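Local coordinates for dihydrodipicolinate synthase (Agrobacterium tumefaciens, PDB 3B4U), which probably catalyses the condensation of pyruvate with aspartate semialdehyde in lysine biosynthesis, at residues T77-D82 with R100-A105; I136-I141 with G163-V168; G6-L11 with S40-G45; D82-A87 with S123-K128; G117-F122 with G155-A160. All blocks are in the same frame, centred on the assembly; numbering follows the deposited sequence.

Contact 1 of 5, residues T77-D82 with R100-A105; sequences TGVLVD and RNILLA. With MG (magnesium ion), chain C.
Leu103 O is gripped by two successive residues of the neighbouring strand: Val79 N donates to it over 2.8 Å, and Gly78 CA lies 3.3 Å from the same Leu103 O in a CA-H...O contact. Three further backbone bonds (Thr77 N to Asn101 O, Leu103 N to Thr77 O, Ala105 N to Val79 O) extend the ladder, with Thr77, Gly78 and Val79 paired in parallel with Ile102, Leu103 and Leu104. On the face of Thr77 and Val79 the fit is made by branches. With CG1 anti to its backbone N (chi1 174°), Val79 splits its methyls: CG1 meets Leu104 CD1 at 3.6 Å, and CG2 meets Ile102 CG2, also at 3.6 Å. Ile102 CD1 presses on Thr77 OG1 at 3.3 Å, a tight apolar neighbour for a buried hydroxyl that has no polar partner in the model. Past the strand end, Leu80 CD2 rests against Ala105 CB at 3.7 Å, and water 2 lies between Val81 O and Ala105 O. Asp82 OD2 then binds magnesium at 2.1 Å together with three waters and Asp82 OD2 of the second subunit. The two strands, joined through helix 84-96, form a beta-alpha-beta unit of the TIM barrel, and the chain leaving strand 75-79 leads through Asp82 to a metal-bridged subunit interface.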
# COMPACT_ATOMS: atom_id res chain seq x y z
N THR B 77 -10.87 13.46 4.77
CA THR B 77 -10.01 12.37 5.21
C THR B 77 -9.43 11.61 4.04
O THR B 77 -10.18 11.09 3.19
CB THR B 77 -10.75 11.41 6.14
OG1 THR B 77 -11.88 10.85 5.48
CG2 THR B 77 -11.24 12.11 7.38
N GLY B 78 -8.12 11.45 4.02
CA GLY B 78 -7.46 10.56 3.07
C GLY B 78 -7.67 9.11 3.42
O GLY B 78 -7.64 8.74 4.59
N VAL B 79 -7.89 8.31 2.40
CA VAL B 79 -8.03 6.85 2.50
C VAL B 79 -7.09 6.29 1.45
O VAL B 79 -7.24 6.54 0.27
CB VAL B 79 -9.50 6.41 2.28
CG1 VAL B 79 -9.60 4.89 2.25
CG2 VAL B 79 -10.39 6.95 3.42
N LEU B 80 -6.09 5.56 1.93
CA LEU B 80 -4.89 5.17 1.19
C LEU B 80 -4.61 3.70 1.33
O LEU B 80 -3.49 3.29 1.51
CB LEU B 80 -3.68 5.98 1.68
CG LEU B 80 -3.81 7.51 1.73
CD1 LEU B 80 -2.52 8.14 2.28
CD2 LEU B 80 -4.15 8.11 0.35
N VAL B 81 -5.64 2.88 1.28
CA VAL B 81 -5.55 1.43 1.54
C VAL B 81 -5.80 0.61 0.28
O VAL B 81 -6.10 1.13 -0.81
CB VAL B 81 -6.47 1.00 2.69
CG1 VAL B 81 -6.02 1.71 3.97
CG2 VAL B 81 -7.91 1.30 2.34
N ASP B 82 -5.63 -0.70 0.41
CA ASP B 82 -5.58 -1.55 -0.77
C ASP B 82 -6.75 -2.51 -0.90
O ASP B 82 -6.91 -3.12 -1.95
CB ASP B 82 -4.25 -2.29 -0.83
CG ASP B 82 -3.10 -1.33 -0.66
OD1 ASP B 82 -3.15 -0.26 -1.33
OD2 ASP B 82 -2.19 -1.61 0.15
N ARG B 100 -16.37 16.48 5.01
CA ARG B 100 -16.70 17.14 3.75
C ARG B 100 -16.53 16.20 2.57
O ARG B 100 -17.34 16.19 1.63
CB ARG B 100 -15.78 18.36 3.56
CG ARG B 100 -16.31 19.29 2.50
CD ARG B 100 -15.29 20.23 1.92
NE ARG B 100 -15.91 21.22 1.01
CZ ARG B 100 -16.32 21.00 -0.24
NH1 ARG B 100 -16.19 19.85 -0.85
NH2 ARG B 100 -16.89 22.00 -0.92
N ASN B 101 -15.43 15.45 2.59
CA ASN B 101 -15.06 14.59 1.48
C ASN B 101 -14.17 13.48 2.00
O ASN B 101 -13.54 13.59 3.06
CB ASN B 101 -14.21 15.35 0.41
CG ASN B 101 -14.96 16.38 -0.36
OD1 ASN B 101 -15.67 16.07 -1.35
ND2 ASN B 101 -14.80 17.60 0.04
N ILE B 102 -14.09 12.42 1.19
CA ILE B 102 -13.01 11.46 1.25
C ILE B 102 -12.04 11.74 0.11
O ILE B 102 -12.47 11.96 -1.01
CB ILE B 102 -13.57 10.02 1.07
CG1 ILE B 102 -14.72 9.72 2.05
CG2 ILE B 102 -12.43 8.98 1.22
CD1 ILE B 102 -14.37 9.91 3.51
N LEU B 103 -10.74 11.70 0.39
CA LEU B 103 -9.71 11.70 -0.64
C LEU B 103 -9.28 10.27 -0.79
O LEU B 103 -8.55 9.75 0.06
CB LEU B 103 -8.56 12.61 -0.24
CG LEU B 103 -7.39 12.61 -1.22
CD1 LEU B 103 -7.80 13.16 -2.59
CD2 LEU B 103 -6.21 13.41 -0.65
N LEU B 104 -9.77 9.60 -1.82
CA LEU B 104 -9.62 8.17 -1.97
C LEU B 104 -8.61 7.81 -3.03
O LEU B 104 -8.81 8.03 -4.22
CB LEU B 104 -10.98 7.55 -2.32
CG LEU B 104 -11.02 6.03 -2.44
CD1 LEU B 104 -10.67 5.32 -1.14
CD2 LEU B 104 -12.39 5.58 -2.95
N ALA B 105 -7.51 7.21 -2.58
CA ALA B 105 -6.53 6.68 -3.50
C ALA B 105 -7.00 5.35 -4.06
O ALA B 105 -7.68 4.60 -3.38
CB ALA B 105 -5.17 6.50 -2.81
MG MG C . -0.86 -0.31 1.15
O HOH W 1 -1.91 1.30 0.43
O HOH W 2 -7.73 3.45 -0.73
O HOH W 3 0.41 0.00 -0.47
O HOH W 4 -2.15 -0.60 2.76

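Contact 2 of 5, residues I136-I141 with G163-V168; sequences ILVYNI and GIVTGV
Ile136 and Ile164 meet at the tight end of this pair: Ile136 N donates to Ile164 O over 2.7 Å, with the C=O...N angle 177°, and Ile136 CB is only 3.2 Å from that same Ile164 O. Their side chains run alongside each other, CG1 of Ile136 lying 3.9 Å from CG2 of Ile164. Next comes a beta bulge, since Ile136 pairs with Val165 but Leu137 with Gly167, leaving Thr166 as the extra residue. Ile136 O takes the N-H of Thr166. At Gly167 the absence of a side chain lets Leu137 CD2 settle 3.6 Å from Gly167 CA, while Val138 N reaches Gly167 O from above its carbonyl plane, 36° out of it. Packing is looser beyond this point: Val138 CG2 and Val168 CG2 are 4.0 Å apart, and Asn140 CB approaches Val168 CG1 only to 4.5 Å. The tight end is also the partly exposed one, at Ile164 and Thr166, whereas the looser Val138-Val168 end is buried. Phe126 of helix 115-129 backs Ile136, Ile164 and Val165, and Phe122 backs Val138; strand 101-104 flanks 136-140 on its other edge, and Leu181 of helix 175-185 packs on Val168.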
# COMPACT_ATOMS: atom_id res chain seq x y z
N ILE B 136 -16.77 11.75 -2.77
CA ILE B 136 -15.48 11.10 -2.95
C ILE B 136 -14.67 11.85 -4.00
O ILE B 136 -15.14 12.05 -5.14
CB ILE B 136 -15.65 9.65 -3.43
CG1 ILE B 136 -16.60 8.85 -2.55
CG2 ILE B 136 -14.30 8.97 -3.54
CD1 ILE B 136 -16.21 8.72 -1.19
N LEU B 137 -13.47 12.25 -3.60
CA LEU B 137 -12.48 12.83 -4.49
C LEU B 137 -11.47 11.75 -4.80
O LEU B 137 -10.78 11.25 -3.90
CB LEU B 137 -11.75 13.99 -3.79
CG LEU B 137 -12.67 15.07 -3.23
CD1 LEU B 137 -11.87 16.04 -2.35
CD2 LEU B 137 -13.40 15.80 -4.34
N VAL B 138 -11.36 11.30 -6.05
CA VAL B 138 -10.41 10.24 -6.37
C VAL B 138 -9.03 10.85 -6.56
O VAL B 138 -8.85 11.92 -7.13
CB VAL B 138 -10.89 9.40 -7.58
CG1 VAL B 138 -12.18 8.67 -7.20
CG2 VAL B 138 -11.04 10.21 -8.84
N TYR B 139 -8.03 10.13 -6.06
CA TYR B 139 -6.67 10.70 -5.89
C TYR B 139 -5.72 10.15 -6.93
O TYR B 139 -5.37 8.98 -6.92
CB TYR B 139 -6.19 10.37 -4.47
CG TYR B 139 -4.98 11.10 -3.95
CD1 TYR B 139 -4.41 12.20 -4.57
CD2 TYR B 139 -4.41 10.66 -2.76
CE1 TYR B 139 -3.31 12.86 -4.00
CE2 TYR B 139 -3.35 11.33 -2.17
CZ TYR B 139 -2.82 12.42 -2.79
OH TYR B 139 -1.73 13.04 -2.22
N ASN B 140 -5.32 11.03 -7.85
CA ASN B 140 -4.41 10.69 -8.93
C ASN B 140 -3.01 11.18 -8.59
O ASN B 140 -2.66 12.34 -8.81
CB ASN B 140 -4.89 11.33 -10.24
CG ASN B 140 -4.06 10.90 -11.42
OD1 ASN B 140 -3.81 9.72 -11.58
ND2 ASN B 140 -3.67 11.84 -12.28
N ILE B 141 -2.20 10.29 -8.05
CA ILE B 141 -0.84 10.62 -7.63
C ILE B 141 0.11 9.50 -8.05
O ILE B 141 0.72 8.80 -7.23
CB ILE B 141 -0.77 11.02 -6.14
CG1 ILE B 141 0.63 11.56 -5.81
CG2 ILE B 141 -1.24 9.91 -5.20
CD1 ILE B 141 0.73 12.23 -4.47
N GLY B 163 -22.81 12.25 -7.85
CA GLY B 163 -22.92 12.59 -6.43
C GLY B 163 -22.04 11.79 -5.50
O GLY B 163 -21.91 12.15 -4.30
N ILE B 164 -21.50 10.66 -5.98
CA ILE B 164 -20.57 9.86 -5.19
C ILE B 164 -19.16 10.28 -5.59
O ILE B 164 -18.38 10.72 -4.74
CB ILE B 164 -20.81 8.36 -5.34
CG1 ILE B 164 -22.22 7.97 -4.81
CG2 ILE B 164 -19.71 7.60 -4.60
CD1 ILE B 164 -22.62 6.59 -5.26
N VAL B 165 -18.82 10.18 -6.85
CA VAL B 165 -17.54 10.70 -7.34
C VAL B 165 -17.75 12.17 -7.70
O VAL B 165 -18.43 12.48 -8.70
CB VAL B 165 -17.00 9.89 -8.51
CG1 VAL B 165 -15.73 10.56 -9.09
CG2 VAL B 165 -16.69 8.47 -8.03
N THR B 166 -17.25 13.06 -6.85
CA THR B 166 -17.51 14.46 -6.95
C THR B 166 -16.29 15.29 -7.37
O THR B 166 -16.41 16.49 -7.58
CB THR B 166 -18.11 15.04 -5.67
OG1 THR B 166 -17.15 14.90 -4.62
CG2 THR B 166 -19.42 14.33 -5.29
N GLY B 167 -15.13 14.65 -7.50
CA GLY B 167 -13.95 15.40 -7.86
C GLY B 167 -12.76 14.49 -8.01
O GLY B 167 -12.83 13.27 -7.82
N VAL B 168 -11.67 15.14 -8.41
CA VAL B 168 -10.40 14.50 -8.66
C VAL B 168 -9.32 15.36 -8.04
O VAL B 168 -9.27 16.56 -8.34
CB VAL B 168 -10.11 14.35 -10.16
CG1 VAL B 168 -8.75 13.62 -10.39
CG2 VAL B 168 -11.21 13.59 -10.89

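Contact 3 of 5, residues G6-L11 with S40-G45; sequences GLSAAL and SVTLFG
Ser8 OG stands between two hydroxyls of the adjacent strand, hydrogen-bonded to Ser40 OG at 2.8 Å and to Thr42 OG1 at 2.8 Å. Its own torsion, chi1 -168°, sets OG opposite the backbone N and extends it across to that strand, where Ser40 and Thr42, two residues apart, present their oxygens on the same face. The backbone ladder sets Ser8 in register with them. Ala9 N donates to Ser40 O at 3.2 Å, Thr42 N to Ala9 O at 2.8 Å and Leu11 N to Thr42 O at 2.9 Å, the last in the carbonyl plane; the bond from Ser40 N to Leu7 O is weak. The opposite face is apolar. Leu11 lies alongside Leu43, CD2 to CD2 at 3.6 Å, and its CD1 is 4.1 Å from Val41 CG1. Farther out, His29, Ala30 and Cys33 of helix 23-35 and Phe65 of helix 57-67 pack on Leu11, whereas Ile210 of strand 208-211 packs on Ser8, Ala10 and Thr42. Water 6 donates to both Leu11 O and Thr42 O and accepts from Gly45 N, bridging the two segments where they part. A serine hydroxyl has one proton to give, which implies that Ser8 OG accepts in at least one of its two bonds; the three buried hydroxyls form a short hydrogen-bonded chain whose proton order stays undecided.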
# COMPACT_ATOMS: atom_id res chain seq x y z
N GLY B 6 -12.26 24.92 -2.88
CA GLY B 6 -11.37 25.92 -2.32
C GLY B 6 -10.00 25.37 -1.97
O GLY B 6 -9.44 24.53 -2.68
N LEU B 7 -9.45 25.88 -0.88
CA LEU B 7 -8.13 25.48 -0.41
C LEU B 7 -8.26 24.57 0.80
O LEU B 7 -8.86 24.95 1.81
CB LEU B 7 -7.30 26.72 -0.03
CG LEU B 7 -5.92 26.40 0.52
CD1 LEU B 7 -5.08 25.56 -0.47
CD2 LEU B 7 -5.17 27.67 0.93
N SER B 8 -7.65 23.40 0.71
CA SER B 8 -7.52 22.53 1.85
C SER B 8 -6.04 22.34 2.16
O SER B 8 -5.27 22.09 1.25
CB SER B 8 -8.19 21.19 1.54
OG SER B 8 -8.33 20.39 2.71
N ALA B 9 -5.63 22.41 3.44
CA ALA B 9 -4.27 22.03 3.79
C ALA B 9 -4.13 20.54 3.71
O ALA B 9 -4.97 19.81 4.26
CB ALA B 9 -3.93 22.50 5.19
N ALA B 10 -3.07 20.05 3.08
CA ALA B 10 -2.71 18.64 3.13
C ALA B 10 -1.98 18.51 4.47
O ALA B 10 -0.76 18.60 4.55
CB ALA B 10 -1.80 18.26 1.94
N LEU B 11 -2.73 18.37 5.55
CA LEU B 11 -2.23 18.71 6.88
C LEU B 11 -1.10 17.76 7.29
O LEU B 11 -1.24 16.55 7.23
CB LEU B 11 -3.36 18.63 7.91
CG LEU B 11 -3.11 19.43 9.17
CD1 LEU B 11 -3.31 20.92 8.92
CD2 LEU B 11 -3.99 18.92 10.31
N SER B 40 -10.74 24.11 4.41
CA SER B 40 -10.80 22.83 5.08
C SER B 40 -9.39 22.36 5.36
O SER B 40 -8.42 22.94 4.89
CB SER B 40 -11.56 21.80 4.23
OG SER B 40 -10.85 21.48 3.05
N VAL B 41 -9.30 21.25 6.10
CA VAL B 41 -8.06 20.53 6.26
C VAL B 41 -8.26 19.09 5.86
O VAL B 41 -9.28 18.48 6.19
CB VAL B 41 -7.52 20.67 7.72
CG1 VAL B 41 -7.13 22.12 8.05
CG2 VAL B 41 -8.50 20.13 8.79
N THR B 42 -7.27 18.55 5.18
CA THR B 42 -7.27 17.15 4.76
C THR B 42 -6.33 16.41 5.70
O THR B 42 -5.14 16.70 5.78
CB THR B 42 -6.81 16.99 3.31
OG1 THR B 42 -7.76 17.63 2.47
CG2 THR B 42 -6.72 15.54 2.92
N LEU B 43 -6.89 15.46 6.44
CA LEU B 43 -6.14 14.62 7.36
C LEU B 43 -5.76 13.32 6.70
O LEU B 43 -6.54 12.78 5.93
CB LEU B 43 -7.01 14.30 8.59
CG LEU B 43 -7.63 15.50 9.29
CD1 LEU B 43 -8.34 15.02 10.55
CD2 LEU B 43 -6.64 16.64 9.55
N PHE B 44 -4.58 12.80 7.00
CA PHE B 44 -4.20 11.47 6.58
C PHE B 44 -3.99 11.39 5.07
O PHE B 44 -4.15 10.32 4.48
CB PHE B 44 -5.19 10.35 7.05
CG PHE B 44 -5.84 10.61 8.38
CD1 PHE B 44 -5.11 10.80 9.53
CD2 PHE B 44 -7.23 10.58 8.47
CE1 PHE B 44 -5.74 11.03 10.72
CE2 PHE B 44 -7.85 10.79 9.71
CZ PHE B 44 -7.10 11.01 10.80
N GLY B 45 -3.60 12.50 4.43
CA GLY B 45 -3.16 12.43 3.04
C GLY B 45 -1.68 12.10 2.98
O GLY B 45 -1.04 11.78 3.99
O HOH W 5 -2.77 14.47 8.60
O HOH W 6 -2.90 15.22 5.28

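Contact 4 of 5, residues D82-A87 with S123-K128; sequences DSIEDA and SAVFSK. With MG (magnesium ion), chain C.
Ile84 and Ala87, the two residues that meet helix 115-129 at Ala124 and Val125, also receive a flat group from that helix: the Trp121 ring system, one turn before Val125, packs on both and carries the seam on. Contact between the two segments themselves is aliphatic. Ile84 uses both branches on Ala124: CD1 lies 3.6 Å from Ala124 CB, and CG2, opposite the backbone N, lies 3.8 Å from Ala124 O. Val125, whose chi1 of 171° leaves CG2 beside its backbone N, brings that methyl against two residues a turn apart, 3.9 Å from Ile84 CA and 4.0 Å from Ala87 CB. At the rim, water 7 lies between Glu85 and Lys128, donating to Glu85 OE2 at 2.7 Å and accepting weakly from Lys128 NZ. The charged atoms themselves, Glu85 OE2 and Lys128 NZ, stay 5.3 Å apart, and Lys128 also touches a crystal neighbour, so its pose may owe something to the lattice. The other oxygen, Glu85 OE1, takes the backbone N-H groups of Arg56 and Glu57 of the second subunit. Ser83 starts the first helix as its N-cap, with OG accepting from Asp86 N at 3.2 Å. Asp86 OD2 is bonded in turn to Ser55 OG of the second subunit. The arrangement is that of two successive helices, 84-96 and 115-129, side by side in the outer layer of a TIM barrel, with the N-terminal end of 84-96 at the subunit interface.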
# COMPACT_ATOMS: atom_id res chain seq x y z
N ASP B 82 -5.63 -0.70 0.41
CA ASP B 82 -5.58 -1.55 -0.77
C ASP B 82 -6.75 -2.51 -0.90
O ASP B 82 -6.91 -3.12 -1.95
CB ASP B 82 -4.25 -2.29 -0.83
CG ASP B 82 -3.10 -1.33 -0.66
OD1 ASP B 82 -3.15 -0.26 -1.33
OD2 ASP B 82 -2.19 -1.61 0.15
N SER B 83 -7.56 -2.65 0.13
CA SER B 83 -8.69 -3.56 0.08
C SER B 83 -9.97 -2.78 0.01
O SER B 83 -10.12 -1.66 0.55
CB SER B 83 -8.70 -4.48 1.32
OG SER B 83 -8.92 -3.73 2.51
N ILE B 84 -10.97 -3.40 -0.63
CA ILE B 84 -12.30 -2.86 -0.71
C ILE B 84 -12.87 -2.67 0.69
O ILE B 84 -13.47 -1.62 0.98
CB ILE B 84 -13.19 -3.80 -1.57
CG1 ILE B 84 -12.74 -3.74 -3.04
CG2 ILE B 84 -14.68 -3.45 -1.41
CD1 ILE B 84 -13.14 -4.98 -3.85
N GLU B 85 -12.75 -3.68 1.55
CA GLU B 85 -13.34 -3.63 2.88
C GLU B 85 -12.79 -2.47 3.68
O GLU B 85 -13.54 -1.71 4.29
CB GLU B 85 -13.09 -4.95 3.62
CG GLU B 85 -13.70 -4.97 5.00
CD GLU B 85 -13.64 -6.36 5.62
OE1 GLU B 85 -12.54 -6.81 5.97
OE2 GLU B 85 -14.71 -7.00 5.75
N ASP B 86 -11.48 -2.31 3.69
CA ASP B 86 -10.90 -1.25 4.53
C ASP B 86 -11.15 0.13 3.92
O ASP B 86 -11.40 1.07 4.65
CB ASP B 86 -9.41 -1.46 4.72
CG ASP B 86 -9.09 -2.59 5.63
OD1 ASP B 86 -9.92 -3.46 5.87
OD2 ASP B 86 -7.96 -2.58 6.14
N ALA B 87 -11.12 0.25 2.60
CA ALA B 87 -11.41 1.54 1.99
C ALA B 87 -12.85 1.94 2.27
O ALA B 87 -13.13 3.11 2.60
CB ALA B 87 -11.15 1.50 0.48
N SER B 123 -16.11 0.81 -7.82
CA SER B 123 -17.51 0.42 -7.73
C SER B 123 -17.80 -0.44 -6.51
O SER B 123 -18.79 -0.24 -5.82
CB SER B 123 -17.92 -0.35 -8.98
OG SER B 123 -19.30 -0.70 -8.89
N ALA B 124 -16.92 -1.41 -6.24
CA ALA B 124 -17.11 -2.28 -5.08
C ALA B 124 -17.00 -1.52 -3.77
O ALA B 124 -17.76 -1.77 -2.83
CB ALA B 124 -16.12 -3.42 -5.12
N VAL B 125 -16.07 -0.57 -3.70
CA VAL B 125 -15.95 0.28 -2.50
C VAL B 125 -17.25 1.07 -2.30
O VAL B 125 -17.78 1.09 -1.19
CB VAL B 125 -14.73 1.23 -2.61
CG1 VAL B 125 -14.74 2.26 -1.47
CG2 VAL B 125 -13.45 0.41 -2.57
N PHE B 126 -17.76 1.68 -3.34
CA PHE B 126 -18.96 2.50 -3.22
C PHE B 126 -20.17 1.65 -2.81
O PHE B 126 -20.95 2.08 -1.96
CB PHE B 126 -19.24 3.26 -4.52
CG PHE B 126 -18.11 4.16 -4.97
CD1 PHE B 126 -17.14 4.66 -4.08
CD2 PHE B 126 -17.99 4.46 -6.30
CE1 PHE B 126 -16.10 5.41 -4.53
CE2 PHE B 126 -16.95 5.22 -6.76
CZ PHE B 126 -16.01 5.71 -5.86
N SER B 127 -20.30 0.47 -3.39
CA SER B 127 -21.39 -0.45 -3.02
C SER B 127 -21.30 -0.83 -1.56
O SER B 127 -22.33 -0.92 -0.88
CB SER B 127 -21.34 -1.71 -3.89
OG SER B 127 -22.37 -2.61 -3.50
N LYS B 128 -20.09 -1.11 -1.08
CA LYS B 128 -19.88 -1.49 0.30
C LYS B 128 -20.15 -0.34 1.27
O LYS B 128 -20.73 -0.55 2.34
CB LYS B 128 -18.47 -2.04 0.46
CG LYS B 128 -18.20 -2.60 1.83
CD LYS B 128 -19.06 -3.81 2.13
CE LYS B 128 -18.61 -4.52 3.40
NZ LYS B 128 -19.38 -5.79 3.59
MG MG C . -0.86 -0.31 1.15
O HOH W 1 -1.91 1.30 0.43
O HOH W 7 -16.49 -7.09 3.68
O HOH W 3 0.41 0.00 -0.47
O HOH W 4 -2.15 -0.60 2.76

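Contact 5 of 5, residues G117-F122 with G155-A160; sequences GLFAWF and GRLKAA
Phe119 sets its ring against three residues of the helix beside it. Extended by a chi1 of 179°, the ring reaches across with its edge, bringing CE1 to 3.6 Å from Arg156 O and CZ to 3.9 Å from Ala160 CB, both near its plane. Leu157 slides past it in the opposite direction, its CD2 3.8 Å from Phe119 CD1. The Arg156 guanidinium is turned almost parallel to the ring, 9° between planes, but it is Phe119 CB that lies over one of its faces, displaced to the rim, with NH2 4.0 Å from that CB. A salt bridge from Arg156 NH1 to Asp116 holds the group there, just ahead of the first segment. One turn on, Phe122 crosses Leu157 at about a right angle; Phe122 CB is 3.7 Å from Leu157 CD2, and Phe122 CD2 is 4.0 Å from Leu157 CD1. Leu157 CD2 is thus shared by the two phenylalanines. The short helical axes approach to 10.5 Å at 32°. Helix 115-129 and helix 151-160 lie next to each other outside the barrel: the Phe122 ring continues inward to Leu104 of strand 101-104, while Trp121 packs on Pro107 and on Ala268 of the second subunit.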
# COMPACT_ATOMS: atom_id res chain seq x y z
N GLY B 117 -10.03 -2.91 -14.04
CA GLY B 117 -9.81 -3.34 -12.69
C GLY B 117 -10.06 -2.24 -11.67
O GLY B 117 -10.68 -2.44 -10.64
N LEU B 118 -9.60 -1.05 -11.99
CA LEU B 118 -9.82 0.11 -11.11
C LEU B 118 -11.31 0.50 -11.05
O LEU B 118 -11.82 0.78 -9.97
CB LEU B 118 -8.99 1.29 -11.58
CG LEU B 118 -7.49 1.11 -11.38
CD1 LEU B 118 -6.76 2.21 -12.10
CD2 LEU B 118 -7.11 1.09 -9.87
N PHE B 119 -12.01 0.50 -12.19
CA PHE B 119 -13.43 0.81 -12.17
C PHE B 119 -14.15 -0.16 -11.23
O PHE B 119 -14.97 0.23 -10.42
CB PHE B 119 -14.05 0.73 -13.58
CG PHE B 119 -15.51 1.03 -13.58
CD1 PHE B 119 -15.96 2.33 -13.57
CD2 PHE B 119 -16.43 -0.00 -13.48
CE1 PHE B 119 -17.30 2.60 -13.49
CE2 PHE B 119 -17.77 0.27 -13.38
CZ PHE B 119 -18.20 1.57 -13.37
N ALA B 120 -13.86 -1.45 -11.38
CA ALA B 120 -14.47 -2.46 -10.55
C ALA B 120 -14.15 -2.26 -9.09
O ALA B 120 -14.99 -2.49 -8.22
CB ALA B 120 -14.04 -3.85 -11.03
N TRP B 121 -12.92 -1.85 -8.78
CA TRP B 121 -12.53 -1.65 -7.38
C TRP B 121 -13.32 -0.48 -6.77
O TRP B 121 -13.91 -0.61 -5.70
CB TRP B 121 -11.04 -1.34 -7.28
CG TRP B 121 -10.53 -1.31 -5.87
CD1 TRP B 121 -10.10 -2.37 -5.16
CD2 TRP B 121 -10.38 -0.17 -5.03
NE1 TRP B 121 -9.68 -1.96 -3.92
CE2 TRP B 121 -9.85 -0.62 -3.81
CE3 TRP B 121 -10.63 1.19 -5.19
CZ2 TRP B 121 -9.52 0.26 -2.77
CZ3 TRP B 121 -10.31 2.06 -4.16
CH2 TRP B 121 -9.76 1.58 -2.96
N PHE B 122 -13.32 0.67 -7.45
CA PHE B 122 -14.07 1.80 -6.94
C PHE B 122 -15.55 1.46 -6.81
O PHE B 122 -16.18 1.79 -5.82
CB PHE B 122 -13.86 3.03 -7.84
CG PHE B 122 -12.55 3.74 -7.67
CD1 PHE B 122 -12.26 4.44 -6.51
CD2 PHE B 122 -11.59 3.68 -8.65
CE1 PHE B 122 -11.06 5.09 -6.34
CE2 PHE B 122 -10.39 4.33 -8.49
CZ PHE B 122 -10.12 5.03 -7.35
N GLY B 155 -14.19 9.58 -16.31
CA GLY B 155 -15.49 9.69 -16.99
C GLY B 155 -16.40 8.52 -16.66
O GLY B 155 -17.58 8.71 -16.45
N ARG B 156 -15.87 7.29 -16.64
CA ARG B 156 -16.65 6.12 -16.29
C ARG B 156 -17.17 6.22 -14.87
O ARG B 156 -18.28 5.86 -14.57
CB ARG B 156 -15.88 4.82 -16.52
CG ARG B 156 -15.56 4.57 -17.99
CD ARG B 156 -14.50 3.51 -18.18
NE ARG B 156 -14.99 2.20 -17.78
CZ ARG B 156 -14.23 1.10 -17.76
NH1 ARG B 156 -12.93 1.17 -17.98
NH2 ARG B 156 -14.76 -0.07 -17.47
N LEU B 157 -16.32 6.68 -13.95
CA LEU B 157 -16.72 6.83 -12.56
C LEU B 157 -17.80 7.91 -12.40
O LEU B 157 -18.76 7.71 -11.67
CB LEU B 157 -15.50 7.15 -11.69
CG LEU B 157 -14.48 6.02 -11.57
CD1 LEU B 157 -13.19 6.56 -10.88
CD2 LEU B 157 -15.04 4.84 -10.85
N LYS B 158 -17.60 9.04 -13.04
CA LYS B 158 -18.58 10.13 -12.97
C LYS B 158 -19.93 9.70 -13.51
O LYS B 158 -20.96 10.00 -12.93
CB LYS B 158 -18.05 11.32 -13.75
CG LYS B 158 -18.90 12.55 -13.66
CD LYS B 158 -18.32 13.70 -14.46
CE LYS B 158 -18.78 13.72 -15.92
NZ LYS B 158 -18.09 14.83 -16.65
N ALA B 159 -19.92 8.99 -14.63
CA ALA B 159 -21.17 8.54 -15.27
C ALA B 159 -21.91 7.55 -14.39
O ALA B 159 -23.13 7.62 -14.28
CB ALA B 159 -20.87 7.92 -16.64
N ALA B 160 -21.18 6.61 -13.78
CA ALA B 160 -21.83 5.57 -13.00
C ALA B 160 -22.22 6.04 -11.61
O ALA B 160 -23.13 5.49 -11.00
CB ALA B 160 -20.94 4.36 -12.91

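Along the chain contact 3 comes first, pairing strands 6-10 and 40-43; contacts 1 and 4 then alternate their segments and share Asp82, and contacts 2 and 5 likewise interleave. Contacts 1, 2 and 3 lie in one parallel sheet. Leu43 O and Gly78 N join contact 3 to contact 1, centres about 11 Å apart, and Ile102 O and Leu137 N join contact 1 to contact 2, about 9 Å apart. Contacts 4 and 5, centres about 12 Å apart, both use helix 115-129 in the outer layer. Contact 3 is about 24 Å from contact 5, centre to centre. Strand ladders inside and helix seams outside thus form part of one TIM barrel, with magnesium beside contacts 1 and 4 where the subunits meet.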